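Local structure of type II restriction enzyme BsoBI (Geobacillus stearothermophilus, 1DC1) at residues Y200-S205 with D212-N217; Y235-E240 with C317-N322; T262-K267 with P275-I280. The protein cuts double-stranded DNA as a homodimeric type II restriction endonuclease, recognising the degenerate sequence 5'-CYCGRG-3' and cleaving after its first cytosine. One frame throughout, in Å; residues are numbered along the deposited sequence.

Contact 1 of 3, residues Y200-S205 with D212-N217; sequences YNITVS and DICLFN. Unlike the reference sequence in segment 200-205: S205 (reference Pro). With nucleotides of chain A.
Y200 and N201 both close on the backbone carbonyl of D212. The N-H of N201 donates to D212 O over 2.7 Å, and Y200 CA adds a CA-H···O contact to that oxygen. Along the Y200 side chain, CB lies 3.6 Å from D212 O. CG stands beside the backbone N (chi1 -68°), 4.0 Å from D212 O, and CD1 brings the ring edge to within 3.5 Å of it. CE1 then packs 3.9 Å from I213 CG1; the two residues form an antiparallel non-hydrogen-bonded pair, and their side chains lie side by side. At the tip, OH is hydrogen-bonded to T143 of helix 110-152. A leucine here would probably leave T143 without this hydroxyl partner and open a gap beside I213. Beyond the corner, in the conformer described, C214 SG receives V204 CG2 at 3.8 Å and I202 CB from the short hairpin. N201 faces V211 together with I202 in a G1 beta bulge. Its OD1 shares a water with D212 OD1, the amide and carboxylate planes standing 82° apart. D212 OD1 also lies 2.6 Å from OP1 of DT6 of chain A, while OD2 accepts the backbone N-H of L241. D212 is a predicted catalytic magnesium ligand beside E240 and K242, consistent with the PD-(D/E)XK nuclease active site.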
loop_
_atom_site.group_PDB
_atom_site.type_symbol
_atom_site.label_atom_id
_atom_site.label_comp_id
_atom_site.label_asym_id
_atom_site.label_seq_id
_atom_site.Cartn_x
_atom_site.Cartn_y
_atom_site.Cartn_z
ATOM N N TYR D 200 9.829 14.296 14.113
ATOM C CA TYR D 200 9.286 13.309 13.197
ATOM C C TYR D 200 7.959 13.771 12.572
ATOM O O TYR D 200 7.182 14.486 13.200
ATOM C CB TYR D 200 9.051 12.010 13.952
ATOM C CG TYR D 200 10.325 11.334 14.388
ATOM C CD1 TYR D 200 11.086 10.606 13.470
ATOM C CD2 TYR D 200 10.732 11.344 15.734
ATOM C CE1 TYR D 200 12.202 9.886 13.865
ATOM C CE2 TYR D 200 11.858 10.621 16.143
ATOM C CZ TYR D 200 12.575 9.888 15.184
ATOM O OH TYR D 200 13.631 9.070 15.532
ATOM N N ASN D 201 7.721 13.386 11.333
ATOM C CA ASN D 201 6.466 13.671 10.675
ATOM C C ASN D 201 5.989 15.112 10.725
ATOM O O ASN D 201 4.931 15.438 11.254
ATOM C CB ASN D 201 5.422 12.708 11.251
ATOM C CG ASN D 201 5.893 11.261 11.207
ATOM O OD1 ASN D 201 6.291 10.734 10.149
ATOM N ND2 ASN D 201 5.849 10.610 12.349
ATOM N N ILE D 202 6.769 15.953 10.107
ATOM C CA ILE D 202 6.558 17.369 10.069
ATOM C C ILE D 202 6.184 17.789 8.663
ATOM O O ILE D 202 6.755 17.294 7.677
ATOM C CB ILE D 202 7.932 18.050 10.415
ATOM C CG1 ILE D 202 8.275 17.863 11.873
ATOM C CG2 ILE D 202 7.910 19.510 10.161
ATOM C CD1 ILE D 202 7.102 17.598 12.719
ATOM N N THR D 203 5.257 18.735 8.559
ATOM C CA THR D 203 4.908 19.278 7.251
ATOM C C THR D 203 6.024 20.257 6.906
ATOM O O THR D 203 6.310 21.156 7.688
ATOM C CB THR D 203 3.615 20.059 7.260
ATOM O OG1 THR D 203 2.543 19.183 7.621
ATOM C CG2 THR D 203 3.362 20.654 5.838
ATOM N N VAL D 204 6.663 20.078 5.762
ATOM C CA VAL D 204 7.741 20.968 5.377
ATOM C C VAL D 204 7.170 21.954 4.381
ATOM O O VAL D 204 6.808 21.616 3.244
ATOM C CB VAL D 204 8.886 20.180 4.779
ATOM C CG1 VAL D 204 10.010 21.121 4.317
ATOM C CG2 VAL D 204 9.392 19.226 5.815
ATOM N N SER D 205 7.069 23.193 4.838
ATOM C CA SER D 205 6.471 24.238 4.024
ATOM C C SER D 205 6.953 24.511 2.600
ATOM O O SER D 205 6.117 24.860 1.755
ATOM C CB SER D 205 6.394 25.529 4.825
ATOM O OG SER D 205 5.729 25.254 6.039
ATOM N N ASP D 212 9.254 12.305 7.087
ATOM C CA ASP D 212 9.383 11.422 8.262
ATOM C C ASP D 212 10.302 11.987 9.326
ATOM O O ASP D 212 9.938 12.026 10.504
ATOM C CB ASP D 212 9.939 10.046 7.862
ATOM C CG ASP D 212 8.969 9.235 7.014
ATOM O OD1 ASP D 212 7.719 9.476 7.040
ATOM O OD2 ASP D 212 9.486 8.355 6.308
ATOM N N ILE D 213 11.501 12.406 8.894
ATOM C CA ILE D 213 12.563 12.892 9.796
ATOM C C ILE D 213 13.058 14.254 9.349
ATOM O O ILE D 213 13.400 14.425 8.167
ATOM C CB ILE D 213 13.789 11.948 9.764
ATOM C CG1 ILE D 213 13.354 10.528 10.153
ATOM C CG2 ILE D 213 14.964 12.537 10.622
ATOM C CD1 ILE D 213 14.370 9.509 9.852
ATOM N N CYS D 214 13.133 15.192 10.300
ATOM C CA CYS D 214 13.615 16.540 10.051
ATOM C C CYS D 214 14.574 16.945 11.141
ATOM O O CYS D 214 14.230 16.809 12.304
ATOM C CB CYS D 214 12.441 17.514 10.026
ATOM S SG CYS D 214 11.420 17.468 8.496
ATOM N N LEU D 215 15.756 17.430 10.759
ATOM C CA LEU D 215 16.763 17.898 11.713
ATOM C C LEU D 215 16.904 19.364 11.504
ATOM O O LEU D 215 17.217 19.795 10.406
ATOM C CB LEU D 215 18.134 17.250 11.509
ATOM C CG LEU D 215 19.192 17.556 12.613
ATOM C CD1 LEU D 215 18.679 17.030 13.926
ATOM C CD2 LEU D 215 20.525 16.892 12.349
ATOM N N PHE D 216 16.691 20.137 12.565
ATOM C CA PHE D 216 16.763 21.596 12.492
ATOM C C PHE D 216 17.972 22.146 13.155
ATOM O O PHE D 216 18.410 21.626 14.172
ATOM C CB PHE D 216 15.600 22.257 13.195
ATOM C CG PHE D 216 14.316 22.012 12.542
ATOM C CD1 PHE D 216 13.900 22.813 11.479
ATOM C CD2 PHE D 216 13.517 20.955 12.966
ATOM C CE1 PHE D 216 12.698 22.564 10.845
ATOM C CE2 PHE D 216 12.308 20.686 12.345
ATOM C CZ PHE D 216 11.894 21.487 11.287
ATOM N N ASN D 217 18.494 23.203 12.553
ATOM C CA ASN D 217 19.615 23.937 13.089
ATOM C C ASN D 217 18.934 24.980 13.978
ATOM O O ASN D 217 18.583 26.059 13.496
ATOM C CB ASN D 217 20.341 24.682 11.986
ATOM C CG ASN D 217 21.115 25.828 12.524
ATOM O OD1 ASN D 217 21.170 26.031 13.745
ATOM N ND2 ASN D 217 21.736 26.592 11.643
ATOM P P DT A 6 5.199 7.502 5.115
ATOM O OP1 DT A 6 6.550 7.639 5.650
ATOM O OP2 DT A 6 4.970 6.936 3.744
ATOM O "O5'" DT A 6 4.363 6.533 6.066
ATOM C "C5'" DT A 6 4.594 6.505 7.489
ATOM C "C4'" DT A 6 3.775 5.401 8.121
ATOM O "O4'" DT A 6 2.357 5.653 7.974
ATOM C "C3'" DT A 6 3.998 4.030 7.491
ATOM O "O3'" DT A 6 5.141 3.438 8.104
ATOM C "C2'" DT A 6 2.716 3.306 7.851
ATOM C "C1'" DT A 6 1.672 4.414 7.827
ATOM N N1 DT A 6 0.981 4.424 6.541
ATOM C C2 DT A 6 -0.129 3.627 6.404
ATOM O O2 DT A 6 -0.543 2.875 7.281
ATOM N N3 DT A 6 -0.742 3.729 5.190
ATOM C C4 DT A 6 -0.350 4.497 4.122
ATOM O O4 DT A 6 -1.047 4.519 3.121
ATOM C C5 DT A 6 0.879 5.244 4.315
ATOM C C7 DT A 6 1.479 6.001 3.173
ATOM C C6 DT A 6 1.446 5.196 5.503
HETATM O O HOH W 1 5.634 11.479 7.406
#

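Contact 2 of 3, residues Y235-E240 with C317-N322; sequences YLLLGE and CRWIIN
L237 and I320 mark the closest backbone approach, with their CA atoms 8.7 Å apart, so strand 235-242 and the last turn of helix 310-321 meet through side chains. The strand is irregular at this point: L236 and L237 both face L215 of the neighbouring strand in a classic beta bulge. After it the side chains alternate, L237 turning to helix 310-321 and L238 and E240 to helix 247-270 on the other side of the sheet. The helix is finishing. I321 N still bonds to C317 O at 3.0 Å, whereas N322 N makes weak bonds to R318 O and W319 O. The side chain of N322 folds back over this end, ND2 donating to R318 O over 2.9 Å from above the carbonyl plane.

One methyl group carries the contact. L237 CG is anti to the backbone N (chi1 173°), which extends CD1 to the indole of W319, where it sits 3.7 Å from both CZ3 and CH2 of the six-membered ring. W319 reaches in from the opposite direction: its CG, likewise anti to the backbone N (chi1 168°), sends the far end of the indole over to the strand. I320 adds a looser touch beside the indole, its CG1 lying 4.3 Å from L237 CD1. I278, on the adjacent strand 276-281, touches L237, W319 and I320 alike, and I323 also packs on L237. The chemistry across the two segments is thus entirely apolar, and its hold comes from burial and fit. Such contacts have little directional demand; the directional bonds lie to its sides: strand pairing in the sheet, the turn at the helix end, and the bond from W189 NE1 to I321 O that ties helix to sheet.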
loop_
_atom_site.group_PDB
_atom_site.type_symbol
_atom_site.label_atom_id
_atom_site.label_comp_id
_atom_site.label_asym_id
_atom_site.label_seq_id
_atom_site.Cartn_x
_atom_site.Cartn_y
_atom_site.Cartn_z
ATOM N N TYR D 235 16.708 23.971 8.023
ATOM C CA TYR D 235 16.644 22.514 7.746
ATOM C C TYR D 235 18.013 21.935 7.389
ATOM O O TYR D 235 18.523 22.138 6.261
ATOM C CB TYR D 235 15.682 22.221 6.600
ATOM C CG TYR D 235 14.239 22.464 6.952
ATOM C CD1 TYR D 235 13.662 23.730 6.797
ATOM C CD2 TYR D 235 13.427 21.420 7.389
ATOM C CE1 TYR D 235 12.326 23.925 7.061
ATOM C CE2 TYR D 235 12.065 21.614 7.661
ATOM C CZ TYR D 235 11.522 22.856 7.497
ATOM O OH TYR D 235 10.180 23.047 7.779
ATOM N N LEU D 236 18.612 21.231 8.350
ATOM C CA LEU D 236 19.931 20.604 8.135
ATOM C C LEU D 236 19.800 19.267 7.409
ATOM O O LEU D 236 20.633 18.936 6.585
ATOM C CB LEU D 236 20.657 20.313 9.464
ATOM C CG LEU D 236 21.143 21.513 10.287
ATOM C CD1 LEU D 236 21.677 21.062 11.613
ATOM C CD2 LEU D 236 22.217 22.270 9.494
ATOM N N LEU D 237 18.752 18.513 7.725
ATOM C CA LEU D 237 18.557 17.203 7.141
ATOM C C LEU D 237 17.090 16.840 7.046
ATOM O O LEU D 237 16.314 17.227 7.913
ATOM C CB LEU D 237 19.304 16.142 7.991
ATOM C CG LEU D 237 19.146 14.625 7.720
ATOM C CD1 LEU D 237 20.412 13.945 8.148
ATOM C CD2 LEU D 237 17.925 14.034 8.467
ATOM N N LEU D 238 16.722 16.118 5.970
ATOM C CA LEU D 238 15.363 15.591 5.764
ATOM C C LEU D 238 15.547 14.132 5.364
ATOM O O LEU D 238 16.449 13.794 4.604
ATOM C CB LEU D 238 14.597 16.377 4.703
ATOM C CG LEU D 238 14.564 17.874 5.081
ATOM C CD1 LEU D 238 15.463 18.657 4.158
ATOM C CD2 LEU D 238 13.189 18.382 5.029
ATOM N N GLY D 239 14.728 13.252 5.927
ATOM C CA GLY D 239 14.906 11.859 5.600
ATOM C C GLY D 239 13.625 11.066 5.643
ATOM O O GLY D 239 12.650 11.476 6.278
ATOM N N GLU D 240 13.634 9.937 4.952
ATOM C CA GLU D 240 12.488 9.037 4.891
ATOM C C GLU D 240 12.895 7.814 5.695
ATOM O O GLU D 240 14.045 7.402 5.671
ATOM C CB GLU D 240 12.174 8.632 3.443
ATOM C CG GLU D 240 10.931 9.285 2.760
ATOM C CD GLU D 240 10.523 10.696 3.281
ATOM O OE1 GLU D 240 10.033 10.789 4.432
ATOM O OE2 GLU D 240 10.660 11.713 2.536
ATOM N N CYS D 317 23.238 7.158 13.300
ATOM C CA CYS D 317 22.784 7.975 14.441
ATOM C C CYS D 317 23.916 8.802 15.065
ATOM O O CYS D 317 23.733 9.952 15.432
ATOM C CB CYS D 317 22.143 7.074 15.507
ATOM S SG CYS D 317 20.500 6.570 15.004
ATOM N N ARG D 318 25.093 8.214 15.193
ATOM C CA ARG D 318 26.229 8.950 15.731
ATOM C C ARG D 318 26.561 10.089 14.755
ATOM O O ARG D 318 26.836 11.212 15.167
ATOM C CB ARG D 318 27.376 7.966 15.938
ATOM C CG ARG D 318 28.724 8.581 16.083
ATOM C CD ARG D 318 29.729 7.556 16.609
ATOM N NE ARG D 318 30.785 8.224 17.377
ATOM C CZ ARG D 318 32.094 8.112 17.146
ATOM N NH1 ARG D 318 32.549 7.346 16.153
ATOM N NH2 ARG D 318 32.951 8.765 17.929
ATOM N N TRP D 319 26.490 9.804 13.460
ATOM C CA TRP D 319 26.728 10.811 12.462
ATOM C C TRP D 319 25.661 11.930 12.563
ATOM O O TRP D 319 26.001 13.124 12.479
ATOM C CB TRP D 319 26.681 10.159 11.086
ATOM C CG TRP D 319 26.620 11.160 9.956
ATOM C CD1 TRP D 319 27.646 11.932 9.478
ATOM C CD2 TRP D 319 25.474 11.496 9.174
ATOM N NE1 TRP D 319 27.215 12.720 8.453
ATOM C CE2 TRP D 319 25.884 12.474 8.237
ATOM C CE3 TRP D 319 24.136 11.065 9.173
ATOM C CZ2 TRP D 319 25.007 13.029 7.306
ATOM C CZ3 TRP D 319 23.263 11.619 8.244
ATOM C CH2 TRP D 319 23.702 12.588 7.325
ATOM N N ILE D 320 24.382 11.549 12.734
ATOM C CA ILE D 320 23.305 12.531 12.810
ATOM C C ILE D 320 23.489 13.511 13.952
ATOM O O ILE D 320 23.280 14.710 13.799
ATOM C CB ILE D 320 21.925 11.844 12.967
ATOM C CG1 ILE D 320 21.347 11.610 11.579
ATOM C CG2 ILE D 320 20.932 12.738 13.772
ATOM C CD1 ILE D 320 20.158 10.695 11.577
ATOM N N ILE D 321 23.883 12.975 15.095
ATOM C CA ILE D 321 24.082 13.754 16.297
ATOM C C ILE D 321 25.226 14.772 16.141
ATOM O O ILE D 321 25.236 15.833 16.786
ATOM C CB ILE D 321 24.335 12.774 17.513
ATOM C CG1 ILE D 321 23.004 12.200 18.007
ATOM C CG2 ILE D 321 25.005 13.480 18.642
ATOM C CD1 ILE D 321 23.145 10.809 18.371
ATOM N N ASN D 322 26.171 14.453 15.264
ATOM C CA ASN D 322 27.320 15.323 15.050
ATOM C C ASN D 322 27.223 16.244 13.864
ATOM O O ASN D 322 28.154 16.976 13.619
ATOM C CB ASN D 322 28.594 14.478 14.952
ATOM C CG ASN D 322 29.065 13.980 16.317
ATOM O OD1 ASN D 322 29.575 14.768 17.130
ATOM N ND2 ASN D 322 28.885 12.675 16.585
#

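Contact 3 of 3, residues T262-K267 with P275-I280; sequences TRIRNK and PKTIFI
I264 and R265 lie over T277 in a loose helix-on-sheet contact of aliphatic groups inside a beta-alpha-beta crossover: strand 235-242 leads into helix 247-270, which returns the chain to strand 276-281, parallel to the first and next to it in the sheet. The segments sit near the far end of this connection, separated by seven residues. Spacing is generous, with the nearest CA atoms, those of R265 and P275, 7.8 Å from each other, and side chains alone span the interval.

T277 points its CB at the helix, while its neighbours K276 and I278 turn to the opposite side of the sheet and meet W319 of helix 310-321. With chi1 at 57°, T277 holds CG2 anti to its own carbonyl carbon, and this methyl does the touching. I264 CG2 lies 4.4 Å from T277 CG2, methyl against methyl. The proline ring stays a little farther off, P275 CG 4.7 Å from I264 CG2. I264 is a buried residue of the helix face turned to the sheet; it also packs on L238 and V211, and its side chain lies about 4 Å from that of E240, a predicted catalytic magnesium ligand. R263, one position earlier, points away from this strand and forms salt bridges with E291 and D251 of the second subunit. Further along the strand, the ring of F279 meets W254 of the same helix edge-to-face, extending the interface. R265 joins in through the aliphatic part of its chain, at the more open margin: in the conformer described here R265 CG lies 4.3 Å from T277 CG2.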
loop_
_atom_site.group_PDB
_atom_site.type_symbol
_atom_site.label_atom_id
_atom_site.label_comp_id
_atom_site.label_asym_id
_atom_site.label_seq_id
_atom_site.Cartn_x
_atom_site.Cartn_y
_atom_site.Cartn_z
ATOM N N THR D 262 13.053 13.604 -4.002
ATOM C CA THR D 262 13.301 14.426 -5.158
ATOM C C THR D 262 12.455 15.726 -5.058
ATOM O O THR D 262 12.925 16.812 -5.394
ATOM C CB THR D 262 13.006 13.631 -6.412
ATOM O OG1 THR D 262 13.867 12.465 -6.435
ATOM C CG2 THR D 262 13.235 14.499 -7.624
ATOM N N ARG D 263 11.226 15.634 -4.574
ATOM C CA ARG D 263 10.427 16.840 -4.379
ATOM C C ARG D 263 11.239 17.759 -3.435
ATOM O O ARG D 263 11.352 18.954 -3.669
ATOM C CB ARG D 263 9.086 16.493 -3.705
ATOM C CG ARG D 263 8.038 15.986 -4.685
ATOM C CD ARG D 263 6.813 15.385 -3.989
ATOM N NE ARG D 263 5.701 15.038 -4.911
ATOM C CZ ARG D 263 4.523 14.528 -4.506
ATOM N NH1 ARG D 263 4.299 14.299 -3.223
ATOM N NH2 ARG D 263 3.535 14.291 -5.363
ATOM N N ILE D 264 11.804 17.171 -2.367
ATOM C CA ILE D 264 12.583 17.903 -1.360
ATOM C C ILE D 264 13.796 18.612 -1.960
ATOM O O ILE D 264 13.951 19.831 -1.810
ATOM C CB ILE D 264 13.059 16.968 -0.209
ATOM C CG1 ILE D 264 11.872 16.608 0.688
ATOM C CG2 ILE D 264 14.146 17.666 0.633
ATOM C CD1 ILE D 264 12.129 15.415 1.696
ATOM N N ARG D 265 14.627 17.843 -2.641
ATOM C CA ARG D 265 15.820 18.347 -3.288
ATOM C C ARG D 265 15.508 19.422 -4.301
ATOM O O ARG D 265 16.220 20.427 -4.358
ATOM C CB ARG D 265 16.552 17.209 -3.976
ATOM C CG ARG D 265 17.502 16.513 -3.072
ATOM C CD ARG D 265 18.232 15.376 -3.781
ATOM N NE ARG D 265 17.377 14.413 -4.477
ATOM C CZ ARG D 265 17.182 14.389 -5.793
ATOM N NH1 ARG D 265 17.772 15.278 -6.579
ATOM N NH2 ARG D 265 16.416 13.457 -6.330
ATOM N N ASN D 266 14.450 19.214 -5.083
ATOM C CA ASN D 266 14.046 20.162 -6.105
ATOM C C ASN D 266 13.642 21.499 -5.482
ATOM O O ASN D 266 14.201 22.547 -5.833
ATOM C CB ASN D 266 12.882 19.587 -6.937
ATOM C CG ASN D 266 13.349 18.545 -7.997
ATOM O OD1 ASN D 266 14.547 18.382 -8.264
ATOM N ND2 ASN D 266 12.389 17.849 -8.598
ATOM N N LYS D 267 12.699 21.459 -4.547
ATOM C CA LYS D 267 12.226 22.670 -3.917
ATOM C C LYS D 267 13.338 23.416 -3.161
ATOM O O LYS D 267 13.479 24.650 -3.266
ATOM C CB LYS D 267 11.090 22.315 -2.979
ATOM C CG LYS D 267 9.823 22.032 -3.728
ATOM C CD LYS D 267 9.490 23.219 -4.618
ATOM C CE LYS D 267 8.143 23.046 -5.265
ATOM N NZ LYS D 267 7.359 24.313 -5.165
ATOM N N PRO D 275 19.914 20.871 1.894
ATOM C CA PRO D 275 19.871 20.097 3.154
ATOM C C PRO D 275 20.374 18.658 2.884
ATOM O O PRO D 275 20.340 18.166 1.721
ATOM C CB PRO D 275 18.391 20.099 3.531
ATOM C CG PRO D 275 17.657 20.347 2.241
ATOM C CD PRO D 275 18.571 21.328 1.497
ATOM N N LYS D 276 20.874 17.983 3.913
ATOM C CA LYS D 276 21.313 16.592 3.732
ATOM C C LYS D 276 20.048 15.750 3.589
ATOM O O LYS D 276 18.991 16.147 4.068
ATOM C CB LYS D 276 22.091 16.077 4.959
ATOM C CG LYS D 276 23.427 16.772 5.196
ATOM C CD LYS D 276 23.995 16.290 6.516
ATOM C CE LYS D 276 25.311 16.938 6.839
ATOM N NZ LYS D 276 25.634 18.062 5.920
ATOM N N THR D 277 20.149 14.610 2.919
ATOM C CA THR D 277 18.982 13.736 2.776
ATOM C C THR D 277 19.383 12.309 3.119
ATOM O O THR D 277 20.508 11.886 2.861
ATOM C CB THR D 277 18.360 13.744 1.342
ATOM O OG1 THR D 277 19.362 13.375 0.406
ATOM C CG2 THR D 277 17.741 15.142 0.997
ATOM N N ILE D 278 18.476 11.570 3.749
ATOM C CA ILE D 278 18.785 10.184 4.108
ATOM C C ILE D 278 17.575 9.273 3.851
ATOM O O ILE D 278 16.434 9.726 3.782
ATOM C CB ILE D 278 19.260 10.014 5.647
ATOM C CG1 ILE D 278 18.095 10.282 6.623
ATOM C CG2 ILE D 278 20.459 10.902 5.958
ATOM C CD1 ILE D 278 18.468 10.062 8.105
ATOM N N PHE D 279 17.872 7.990 3.678
ATOM C CA PHE D 279 16.871 6.952 3.513
ATOM C C PHE D 279 17.251 5.806 4.442
ATOM O O PHE D 279 18.372 5.293 4.376
ATOM C CB PHE D 279 16.812 6.401 2.099
ATOM C CG PHE D 279 15.800 5.308 1.960
ATOM C CD1 PHE D 279 14.443 5.619 1.819
ATOM C CD2 PHE D 279 16.173 3.965 2.067
ATOM C CE1 PHE D 279 13.466 4.611 1.797
ATOM C CE2 PHE D 279 15.183 2.933 2.039
ATOM C CZ PHE D 279 13.842 3.270 1.908
ATOM N N ILE D 280 16.330 5.409 5.310
ATOM C CA ILE D 280 16.567 4.295 6.229
ATOM C C ILE D 280 15.421 3.328 5.974
ATOM O O ILE D 280 14.274 3.724 5.986
ATOM C CB ILE D 280 16.504 4.753 7.715
ATOM C CG1 ILE D 280 17.545 5.847 7.963
ATOM C CG2 ILE D 280 16.665 3.566 8.665
ATOM C CD1 ILE D 280 17.321 6.607 9.292
#

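Overall arrangement
All three contacts are buried and gather on one mixed sheet, but contact 1 has an exposed residue, N201, on its DNA side, whereas no touching residue of contacts 2 and 3 is exposed. Contact 1 is the polar one, combining a backbone bond, a water and a phosphate with its apolar pairs. Contacts 2 and 3 are apolar and cover opposite sides of the sheet, helix 310-321 on one and helix 247-270 on the other, contact 3 nested in the loop closed by contact 2. I213 O meets G239 N between contacts 1 and 2, and L236 O meets K276 N between contacts 2 and 3. Strand 235-242, paired with both neighbours, therefore links all three.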